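Local coordinates for protein pumilio homolog 23 (PDB 5WZJ) that binds RNA sequence-specifically through packed pumilio repeats and recognises an 18S rRNA element, at residues A[318-332]-A[355-367]. Residues are numbered along the deposited sequence; the frame is centred on the assembly and turned at random.
Sequences SVDRCANFVIQALIS and LEQGKSGVVASLI. With nucleotides of chain B.
Asn324 holds CG between its backbone N and carbonyl carbon (chi1 83°), and its side chain crosses that of Lys359 at about a right angle, Lys359 CD lying 3.6 Å from Asn324 CG. The same amide reads the uracil of U6 of chain B with both ends: U6 N3 donates to Asn324 OD1 at 2.9 Å, and Asn324 ND2 donates to U6 O2. Its rotation is fixed by a second ND2 bond, to Asp320 O, which lies only 10° out of the amide plane. From the other segment, Gly361 N donates to U6 O4 at 2.7 Å, so both helices share one base; a CB on Gly361 would clash with Gln328 NE2 and with U5 of chain B. Gln328, extended beyond CG, receives U5 N3 on OE1 at 2.7 Å in a nearly straight bond (172°), while NE2 donates to U5 O2. Phe325 lays one ring face against the base of G7 of chain B, whose C6 sits 3.4 Å above the ring centre; a serine here would probably leave that base without its aromatic cover and free to shift. Behind the RNA, Val362 is a knob among Ser318, Asn324, Ile327 and Gln328, and its CG1 meets Ile331 CD1 at 3.8 Å. At the solvent side Lys359 NZ donates to Gln357 O and to a water, which donates to Val319 O and Gln357 OE1. The two helical segments run almost parallel (axes 8.6 Å apart), as expected of RNA-reading helices lining the inner surface of a pumilio superhelix. Helix 284-296 packs on Cys322, Phe325 and Val326, helix 427-436 receives Ser360, Ala364 and Ile367 of helix 360-373, and Arg181 of helix 175-181 touches Gln328 of one helix and Ser365 of the other.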
ATOM      1  N   SER A 318      19.145  -9.222  -0.832  1.00 19.99           N
ATOM      2  CA  SER A 318      17.893  -9.889  -1.182  1.00 20.80           C
ATOM      3  C   SER A 318      17.598 -11.100  -0.310  1.00 20.80           C
ATOM      4  O   SER A 318      16.439 -11.517  -0.231  1.00 21.42           O
ATOM      5  CB  SER A 318      17.915 -10.312  -2.648  1.00 19.07           C
ATOM      6  OG  SER A 318      17.980  -9.182  -3.493  1.00 25.25           O
ATOM      7  N   VAL A 319      18.603 -11.691   0.346  1.00 23.67           N
ATOM      8  CA  VAL A 319      18.319 -12.816   1.232  1.00 23.94           C
ATOM      9  C   VAL A 319      18.087 -12.376   2.665  1.00 27.61           C
ATOM     10  O   VAL A 319      17.741 -13.210   3.514  1.00 22.06           O
ATOM     11  CB  VAL A 319      19.433 -13.886   1.183  1.00 29.02           C
ATOM     12  CG1 VAL A 319      19.597 -14.400  -0.232  1.00 25.40           C
ATOM     13  CG2 VAL A 319      20.748 -13.343   1.715  1.00 26.27           C
ATOM     14  N   ASP A 320      18.234 -11.088   2.960  1.00 23.17           N
ATOM     15  CA  ASP A 320      17.988 -10.615   4.311  1.00 19.65           C
ATOM     16  C   ASP A 320      16.509 -10.321   4.528  1.00 22.43           C
ATOM     17  O   ASP A 320      15.837  -9.739   3.667  1.00 20.71           O
ATOM     18  CB  ASP A 320      18.814  -9.370   4.609  1.00 18.32           C
ATOM     19  CG  ASP A 320      18.528  -8.822   5.982  1.00 24.76           C
ATOM     20  OD1 ASP A 320      18.982  -9.458   6.953  1.00 25.98           O
ATOM     21  OD2 ASP A 320      17.830  -7.785   6.090  1.00 24.57           O
ATOM     22  N   ARG A 321      16.016 -10.705   5.710  1.00 18.09           N
ATOM     23  CA  ARG A 321      14.597 -10.593   6.032  1.00 23.89           C
ATOM     24  C   ARG A 321      14.082  -9.158   5.966  1.00 22.57           C
ATOM     25  O   ARG A 321      12.877  -8.958   5.774  1.00 21.92           O
ATOM     26  CB  ARG A 321      14.336 -11.186   7.426  1.00 26.21           C
ATOM     27  CG  ARG A 321      14.905 -10.356   8.574  1.00 39.21           C
ATOM     28  CD  ARG A 321      15.025 -11.147   9.893  1.00 44.79           C
ATOM     29  NE  ARG A 321      13.739 -11.565  10.455  1.00 42.93           N
ATOM     30  CZ  ARG A 321      13.023 -10.842  11.314  1.00 43.67           C
ATOM     31  NH1 ARG A 321      11.868 -11.311  11.778  1.00 43.45           N
ATOM     32  NH2 ARG A 321      13.455  -9.649  11.707  1.00 43.08           N
ATOM     33  N   CYS A 322      14.941  -8.153   6.143  1.00 18.45           N
ATOM     34  CA  CYS A 322      14.515  -6.759   6.026  1.00 18.36           C
ATOM     35  C   CYS A 322      15.000  -6.100   4.746  1.00 19.76           C
ATOM     36  O   CYS A 322      14.226  -5.435   4.050  1.00 19.30           O
ATOM     37  CB  CYS A 322      15.008  -5.937   7.229  1.00 17.14           C
ATOM     38  SG  CYS A 322      14.266  -6.412   8.807  1.00 22.49           S
ATOM     39  N   ALA A 323      16.283  -6.243   4.435  1.00 19.56           N
ATOM     40  CA  ALA A 323      16.851  -5.547   3.291  1.00 21.40           C
ATOM     41  C   ALA A 323      16.255  -5.999   1.961  1.00 21.71           C
ATOM     42  O   ALA A 323      16.366  -5.264   0.976  1.00 20.26           O
ATOM     43  CB  ALA A 323      18.368  -5.742   3.265  1.00 17.13           C
ATOM     44  N   ASN A 324      15.639  -7.187   1.888  1.00 16.83           N
ATOM     45  CA  ASN A 324      15.121  -7.593   0.582  1.00 21.00           C
ATOM     46  C   ASN A 324      13.992  -6.677   0.139  1.00 19.00           C
ATOM     47  O   ASN A 324      13.785  -6.497  -1.063  1.00 18.32           O
ATOM     48  CB  ASN A 324      14.673  -9.061   0.581  1.00 16.80           C
ATOM     49  CG  ASN A 324      13.281  -9.261   1.135  1.00 19.57           C
ATOM     50  OD1 ASN A 324      12.306  -9.295   0.383  1.00 22.64           O
ATOM     51  ND2 ASN A 324      13.177  -9.399   2.461  1.00 19.62           N
ATOM     52  N   PHE A 325      13.277  -6.061   1.085  1.00 18.70           N
ATOM     53  CA  PHE A 325      12.256  -5.094   0.686  1.00 15.42           C
ATOM     54  C   PHE A 325      12.876  -3.809   0.156  1.00 16.87           C
ATOM     55  O   PHE A 325      12.277  -3.146  -0.700  1.00 14.60           O
ATOM     56  CB  PHE A 325      11.319  -4.808   1.855  1.00 17.31           C
ATOM     57  CG  PHE A 325      10.488  -5.992   2.250  1.00 19.40           C
ATOM     58  CD1 PHE A 325       9.325  -6.302   1.552  1.00 20.78           C
ATOM     59  CD2 PHE A 325      10.885  -6.811   3.302  1.00 18.77           C
ATOM     60  CE1 PHE A 325       8.555  -7.396   1.906  1.00 22.22           C
ATOM     61  CE2 PHE A 325      10.135  -7.919   3.651  1.00 18.88           C
ATOM     62  CZ  PHE A 325       8.956  -8.207   2.961  1.00 21.18           C
ATOM     63  N   VAL A 326      14.075  -3.448   0.634  1.00 15.05           N
ATOM     64  CA  VAL A 326      14.803  -2.340   0.026  1.00 16.53           C
ATOM     65  C   VAL A 326      15.184  -2.681  -1.407  1.00 17.64           C
ATOM     66  O   VAL A 326      15.088  -1.838  -2.309  1.00 17.98           O
ATOM     67  CB  VAL A 326      16.049  -1.978   0.855  1.00 17.71           C
ATOM     68  CG1 VAL A 326      16.739  -0.754   0.247  1.00 13.15           C
ATOM     69  CG2 VAL A 326      15.676  -1.700   2.311  1.00 18.89           C
ATOM     70  N   ILE A 327      15.631  -3.915  -1.640  1.00 14.45           N
ATOM     71  CA  ILE A 327      15.976  -4.314  -2.999  1.00 14.78           C
ATOM     72  C   ILE A 327      14.737  -4.268  -3.889  1.00 18.65           C
ATOM     73  O   ILE A 327      14.803  -3.842  -5.049  1.00 16.70           O
ATOM     74  CB  ILE A 327      16.643  -5.703  -2.991  1.00 18.34           C
ATOM     75  CG1 ILE A 327      17.938  -5.660  -2.181  1.00 17.57           C
ATOM     76  CG2 ILE A 327      16.936  -6.178  -4.421  1.00 19.31           C
ATOM     77  CD1 ILE A 327      18.896  -4.510  -2.611  1.00 15.35           C
ATOM     78  N   GLN A 328      13.582  -4.665  -3.349  1.00 15.93           N
ATOM     79  CA  GLN A 328      12.348  -4.578  -4.123  1.00 17.88           C
ATOM     80  C   GLN A 328      12.057  -3.142  -4.538  1.00 20.80           C
ATOM     81  O   GLN A 328      11.683  -2.881  -5.690  1.00 18.09           O
ATOM     82  CB  GLN A 328      11.181  -5.142  -3.321  1.00 16.74           C
ATOM     83  CG  GLN A 328      11.162  -6.668  -3.207  1.00 18.91           C
ATOM     84  CD  GLN A 328       9.942  -7.140  -2.439  1.00 22.52           C
ATOM     85  OE1 GLN A 328       8.851  -6.583  -2.593  1.00 21.39           O
ATOM     86  NE2 GLN A 328      10.121  -8.152  -1.587  1.00 17.97           N
ATOM     87  N   ALA A 329      12.216  -2.195  -3.607  1.00 17.85           N
ATOM     88  CA  ALA A 329      12.041  -0.784  -3.947  1.00 18.94           C
ATOM     89  C   ALA A 329      13.093  -0.328  -4.949  1.00 14.63           C
ATOM     90  O   ALA A 329      12.782   0.397  -5.900  1.00 17.32           O
ATOM     91  CB  ALA A 329      12.090   0.076  -2.675  1.00 16.18           C
ATOM     92  N   LEU A 330      14.347  -0.738  -4.755  1.00 17.58           N
ATOM     93  CA  LEU A 330      15.396  -0.355  -5.701  1.00 19.30           C
ATOM     94  C   LEU A 330      15.079  -0.855  -7.108  1.00 19.21           C
ATOM     95  O   LEU A 330      15.152  -0.099  -8.084  1.00 18.65           O
ATOM     96  CB  LEU A 330      16.743  -0.904  -5.245  1.00 17.55           C
ATOM     97  CG  LEU A 330      17.932  -0.603  -6.167  1.00 21.40           C
ATOM     98  CD1 LEU A 330      18.511   0.786  -5.902  1.00 12.62           C
ATOM     99  CD2 LEU A 330      18.993  -1.644  -5.950  1.00 20.79           C
ATOM    100  N   ILE A 331      14.754  -2.141  -7.228  1.00 17.33           N
ATOM    101  CA  ILE A 331      14.426  -2.725  -8.527  1.00 22.29           C
ATOM    102  C   ILE A 331      13.284  -1.956  -9.184  1.00 23.19           C
ATOM    103  O   ILE A 331      13.371  -1.549 -10.352  1.00 20.77           O
ATOM    104  CB  ILE A 331      14.074  -4.217  -8.367  1.00 21.29           C
ATOM    105  CG1 ILE A 331      15.296  -5.032  -7.929  1.00 20.80           C
ATOM    106  CG2 ILE A 331      13.516  -4.776  -9.679  1.00 19.19           C
ATOM    107  CD1 ILE A 331      14.944  -6.453  -7.500  1.00 18.54           C
ATOM    108  N   SER A 332      12.199  -1.738  -8.433  1.00 18.32           N
ATOM    109  CA  SER A 332      10.977  -1.162  -8.995  1.00 20.15           C
ATOM    110  C   SER A 332      11.203   0.231  -9.551  1.00 25.72           C
ATOM    111  O   SER A 332      10.436   0.682 -10.409  1.00 25.97           O
ATOM    112  CB  SER A 332       9.879  -1.086  -7.930  1.00 26.12           C
ATOM    113  OG  SER A 332       9.628  -2.352  -7.377  1.00 46.02           O
ATOM    114  N   LEU A 355      13.460 -17.891  -4.469  1.00 26.67           N
ATOM    115  CA  LEU A 355      12.164 -18.538  -4.267  1.00 23.17           C
ATOM    116  C   LEU A 355      12.214 -19.538  -3.115  1.00 29.00           C
ATOM    117  O   LEU A 355      11.275 -19.613  -2.315  1.00 28.36           O
ATOM    118  CB  LEU A 355      11.710 -19.223  -5.553  1.00 27.94           C
ATOM    119  CG  LEU A 355      11.419 -18.305  -6.738  1.00 27.84           C
ATOM    120  CD1 LEU A 355      11.171 -19.143  -7.978  1.00 27.78           C
ATOM    121  CD2 LEU A 355      10.216 -17.406  -6.455  1.00 25.37           C
ATOM    122  N   GLU A 356      13.309 -20.302  -3.010  1.00 27.75           N
ATOM    123  CA  GLU A 356      13.457 -21.264  -1.919  1.00 28.87           C
ATOM    124  C   GLU A 356      13.426 -20.573  -0.558  1.00 33.14           C
ATOM    125  O   GLU A 356      12.842 -21.099   0.398  1.00 25.36           O
ATOM    126  CB  GLU A 356      14.766 -22.045  -2.074  1.00 27.94           C
ATOM    127  CG  GLU A 356      14.757 -23.080  -3.185  1.00 32.22           C
ATOM    128  CD  GLU A 356      16.138 -23.672  -3.447  1.00 35.29           C
ATOM    129  OE1 GLU A 356      17.130 -23.177  -2.873  1.00 36.56           O
ATOM    130  OE2 GLU A 356      16.233 -24.628  -4.237  1.00 43.20           O
ATOM    131  N   GLN A 357      14.047 -19.398  -0.450  1.00 26.98           N
ATOM    132  CA  GLN A 357      14.194 -18.721   0.833  1.00 24.62           C
ATOM    133  C   GLN A 357      13.067 -17.729   1.135  1.00 29.84           C
ATOM    134  O   GLN A 357      13.208 -16.915   2.053  1.00 27.06           O
ATOM    135  CB  GLN A 357      15.547 -18.017   0.888  1.00 26.93           C
ATOM    136  CG  GLN A 357      16.721 -18.967   0.666  1.00 25.59           C
ATOM    137  CD  GLN A 357      18.043 -18.253   0.688  1.00 29.31           C
ATOM    138  OE1 GLN A 357      18.203 -17.242   1.374  1.00 31.09           O
ATOM    139  NE2 GLN A 357      18.998 -18.761  -0.067  1.00 27.68           N
ATOM    140  N   GLY A 358      11.961 -17.782   0.399  1.00 24.04           N
ATOM    141  CA  GLY A 358      10.813 -16.948   0.714  1.00 22.10           C
ATOM    142  C   GLY A 358      10.975 -15.490   0.330  1.00 26.72           C
ATOM    143  O   GLY A 358      10.471 -14.604   1.036  1.00 22.64           O
ATOM    144  N   LYS A 359      11.652 -15.217  -0.782  1.00 19.02           N
ATOM    145  CA  LYS A 359      11.955 -13.872  -1.245  1.00 18.64           C
ATOM    146  C   LYS A 359      11.370 -13.640  -2.638  1.00 19.58           C
ATOM    147  O   LYS A 359      11.958 -12.958  -3.474  1.00 19.87           O
ATOM    148  CB  LYS A 359      13.467 -13.636  -1.232  1.00 14.70           C
ATOM    149  CG  LYS A 359      14.115 -13.806   0.156  1.00 20.37           C
ATOM    150  CD  LYS A 359      13.514 -12.838   1.181  1.00 19.64           C
ATOM    151  CE  LYS A 359      14.185 -12.956   2.559  1.00 20.86           C
ATOM    152  NZ  LYS A 359      14.048 -14.338   3.131  1.00 24.90           N
ATOM    153  N   SER A 360      10.185 -14.202  -2.901  1.00 18.51           N
ATOM    154  CA  SER A 360       9.595 -14.118  -4.236  1.00 20.21           C
ATOM    155  C   SER A 360       9.235 -12.688  -4.647  1.00 20.49           C
ATOM    156  O   SER A 360       9.108 -12.419  -5.841  1.00 21.23           O
ATOM    157  CB  SER A 360       8.351 -15.016  -4.312  1.00 21.50           C
ATOM    158  OG  SER A 360       7.395 -14.684  -3.316  1.00 24.20           O
ATOM    159  N   GLY A 361       9.069 -11.765  -3.700  1.00 24.38           N
ATOM    160  CA  GLY A 361       8.814 -10.383  -4.079  1.00 21.84           C
ATOM    161  C   GLY A 361       9.977  -9.747  -4.819  1.00 18.06           C
ATOM    162  O   GLY A 361       9.777  -8.873  -5.669  1.00 19.32           O
ATOM    163  N   VAL A 362      11.204 -10.173  -4.516  1.00 17.14           N
ATOM    164  CA  VAL A 362      12.356  -9.683  -5.274  1.00 24.47           C
ATOM    165  C   VAL A 362      12.244 -10.131  -6.723  1.00 22.92           C
ATOM    166  O   VAL A 362      12.444  -9.346  -7.656  1.00 19.96           O
ATOM    167  CB  VAL A 362      13.676 -10.169  -4.643  1.00 24.09           C
ATOM    168  CG1 VAL A 362      14.869  -9.702  -5.485  1.00 19.01           C
ATOM    169  CG2 VAL A 362      13.802  -9.688  -3.199  1.00 23.22           C
ATOM    170  N   VAL A 363      11.923 -11.412  -6.926  1.00 25.62           N
ATOM    171  CA  VAL A 363      11.751 -11.949  -8.274  1.00 21.11           C
ATOM    172  C   VAL A 363      10.627 -11.218  -8.994  1.00 13.89           C
ATOM    173  O   VAL A 363      10.781 -10.783 -10.141  1.00 26.80           O
ATOM    174  CB  VAL A 363      11.493 -13.468  -8.213  1.00 23.31           C
ATOM    175  CG1 VAL A 363      11.224 -14.016  -9.607  1.00 21.44           C
ATOM    176  CG2 VAL A 363      12.685 -14.177  -7.596  1.00 23.82           C
ATOM    177  N   ALA A 364       9.479 -11.069  -8.324  1.00 17.64           N
ATOM    178  CA  ALA A 364       8.351 -10.349  -8.911  1.00 19.21           C
ATOM    179  C   ALA A 364       8.739  -8.935  -9.325  1.00 22.53           C
ATOM    180  O   ALA A 364       8.340  -8.458 -10.391  1.00 19.27           O
ATOM    181  CB  ALA A 364       7.189 -10.297  -7.909  1.00 14.44           C
ATOM    182  N   SER A 365       9.504  -8.236  -8.485  1.00 23.76           N
ATOM    183  CA  SER A 365       9.872  -6.867  -8.825  1.00 20.29           C
ATOM    184  C   SER A 365      10.752  -6.827 -10.064  1.00 17.18           C
ATOM    185  O   SER A 365      10.582  -5.955 -10.921  1.00 22.54           O
ATOM    186  CB  SER A 365      10.582  -6.195  -7.641  1.00 22.68           C
ATOM    187  OG  SER A 365       9.723  -6.125  -6.514  1.00 28.62           O
ATOM    188  N   LEU A 366      11.719  -7.740 -10.165  1.00 16.61           N
ATOM    189  CA  LEU A 366      12.625  -7.710 -11.311  1.00 21.40           C
ATOM    190  C   LEU A 366      11.880  -8.020 -12.603  1.00 24.95           C
ATOM    191  O   LEU A 366      12.067  -7.337 -13.621  1.00 25.85           O
ATOM    192  CB  LEU A 366      13.778  -8.691 -11.097  1.00 21.14           C
ATOM    193  CG  LEU A 366      14.933  -8.560 -12.084  1.00 20.50           C
ATOM    194  CD1 LEU A 366      15.562  -7.170 -11.998  1.00 20.86           C
ATOM    195  CD2 LEU A 366      15.990  -9.650 -11.857  1.00 21.20           C
ATOM    196  N   ILE A 367      11.007  -9.020 -12.569  1.00 25.10           N
ATOM    197  CA  ILE A 367      10.216  -9.353 -13.750  1.00 26.83           C
ATOM    198  C   ILE A 367       9.340  -8.175 -14.161  1.00 26.29           C
ATOM    199  O   ILE A 367       9.247  -7.836 -15.347  1.00 27.03           O
ATOM    200  CB  ILE A 367       9.382 -10.618 -13.482  1.00 26.91           C
ATOM    201  CG1 ILE A 367      10.314 -11.823 -13.283  1.00 27.51           C
ATOM    202  CG2 ILE A 367       8.406 -10.856 -14.623  1.00 24.94           C
ATOM    203  CD1 ILE A 367       9.605 -13.074 -12.839  1.00 34.33           C
TER
ATOM    204  P     U B   6       4.372 -13.821   2.527  1.00 27.90           P
ATOM    205  OP1   U B   6       4.992 -14.941   1.778  1.00 32.39           O
ATOM    206  OP2   U B   6       2.961 -13.905   2.947  1.00 29.17           O
ATOM    207  O5'   U B   6       5.228 -13.510   3.832  1.00 28.20           O
ATOM    208  C5'   U B   6       5.904 -14.525   4.560  1.00 24.19           C
ATOM    209  C4'   U B   6       7.162 -13.978   5.185  1.00 27.37           C
ATOM    210  O4'   U B   6       8.162 -13.809   4.145  1.00 27.55           O
ATOM    211  C3'   U B   6       6.999 -12.605   5.850  1.00 23.01           C
ATOM    212  O3'   U B   6       7.827 -12.516   7.012  1.00 29.10           O
ATOM    213  C2'   U B   6       7.500 -11.640   4.775  1.00 23.37           C
ATOM    214  O2'   U B   6       7.996 -10.416   5.275  1.00 22.31           O
ATOM    215  C1'   U B   6       8.604 -12.461   4.112  1.00 27.31           C
ATOM    216  N1    U B   6       8.880 -12.110   2.707  1.00 25.79           N
ATOM    217  C2    U B   6      10.083 -11.482   2.418  1.00 24.05           C
ATOM    218  O2    U B   6      10.903 -11.194   3.281  1.00 25.46           O
ATOM    219  N3    U B   6      10.290 -11.198   1.088  1.00 22.45           N
ATOM    220  C4    U B   6       9.441 -11.488   0.035  1.00 20.00           C
ATOM    221  O4    U B   6       9.765 -11.181  -1.119  1.00 19.11           O
ATOM    222  C5    U B   6       8.223 -12.143   0.415  1.00 19.59           C
ATOM    223  C6    U B   6       7.984 -12.420   1.705  1.00 19.70           C
ATOM    224  P     G B   7       7.207 -11.925   8.378  1.00 31.54           P
ATOM    225  OP1   G B   7       7.426 -12.952   9.423  1.00 30.37           O
ATOM    226  OP2   G B   7       5.891 -11.320   8.077  1.00 28.87           O
ATOM    227  O5'   G B   7       8.110 -10.658   8.728  1.00 26.09           O
ATOM    228  C5'   G B   7       9.444 -10.818   9.174  1.00 27.71           C
ATOM    229  C4'   G B   7      10.123  -9.482   9.350  1.00 28.28           C
ATOM    230  O4'   G B   7      10.501  -8.928   8.062  1.00 27.27           O
ATOM    231  C3'   G B   7       9.280  -8.386   9.973  1.00 29.80           C
ATOM    232  O3'   G B   7       9.144  -8.533  11.374  1.00 30.95           O
ATOM    233  C2'   G B   7      10.026  -7.128   9.543  1.00 25.62           C
ATOM    234  O2'   G B   7      11.175  -6.936  10.350  1.00 29.34           O
ATOM    235  C1'   G B   7      10.484  -7.517   8.130  1.00 25.89           C
ATOM    236  N9    G B   7       9.552  -6.998   7.118  1.00 24.50           N
ATOM    237  C8    G B   7       8.308  -7.492   6.796  1.00 20.54           C
ATOM    238  N7    G B   7       7.711  -6.776   5.889  1.00 21.72           N
ATOM    239  C5    G B   7       8.598  -5.747   5.604  1.00 22.32           C
ATOM    240  C6    G B   7       8.496  -4.659   4.698  1.00 22.21           C
ATOM    241  O6    G B   7       7.559  -4.392   3.944  1.00 19.09           O
ATOM    242  N1    G B   7       9.624  -3.847   4.708  1.00 21.36           N
ATOM    243  C2    G B   7      10.711  -4.057   5.517  1.00 23.11           C
ATOM    244  N2    G B   7      11.708  -3.167   5.407  1.00 22.61           N
ATOM    245  N3    G B   7      10.818  -5.067   6.372  1.00 25.17           N
ATOM    246  C4    G B   7       9.736  -5.865   6.364  1.00 26.67           C
ATOM    247  P     U B   5       0.256  -8.928   1.902  1.00 35.79           P
ATOM    248  OP1   U B   5      -0.383 -10.031   2.657  1.00 27.79           O
ATOM    249  OP2   U B   5       0.574  -7.623   2.534  1.00 37.81           O
ATOM    250  O5'   U B   5       1.600  -9.479   1.247  1.00 32.30           O
ATOM    251  C5'   U B   5       1.595 -10.691   0.502  1.00 25.56           C
ATOM    252  C4'   U B   5       2.982 -11.271   0.393  1.00 23.99           C
ATOM    253  O4'   U B   5       3.795 -10.407  -0.445  1.00 23.59           O
ATOM    254  C3'   U B   5       3.726 -11.398   1.718  1.00 26.51           C
ATOM    255  O3'   U B   5       4.601 -12.511   1.635  1.00 27.13           O
ATOM    256  C2'   U B   5       4.553 -10.112   1.758  1.00 21.32           C
ATOM    257  O2'   U B   5       5.697 -10.178   2.580  1.00 22.86           O
ATOM    258  C1'   U B   5       4.919  -9.947   0.286  1.00 22.16           C
ATOM    259  N1    U B   5       5.176  -8.561  -0.130  1.00 25.85           N
ATOM    260  C2    U B   5       6.375  -8.315  -0.768  1.00 23.07           C
ATOM    261  O2    U B   5       7.204  -9.182  -0.959  1.00 22.81           O
ATOM    262  N3    U B   5       6.580  -7.018  -1.162  1.00 25.26           N
ATOM    263  C4    U B   5       5.711  -5.964  -0.987  1.00 26.95           C
ATOM    264  O4    U B   5       6.047  -4.860  -1.403  1.00 30.21           O
ATOM    265  C5    U B   5       4.482  -6.291  -0.329  1.00 26.96           C
ATOM    266  C6    U B   5       4.253  -7.555   0.066  1.00 24.93           C
TER
HETATM  267  O   HOH W   1      16.730 -15.571   2.873  1.00 25.48           O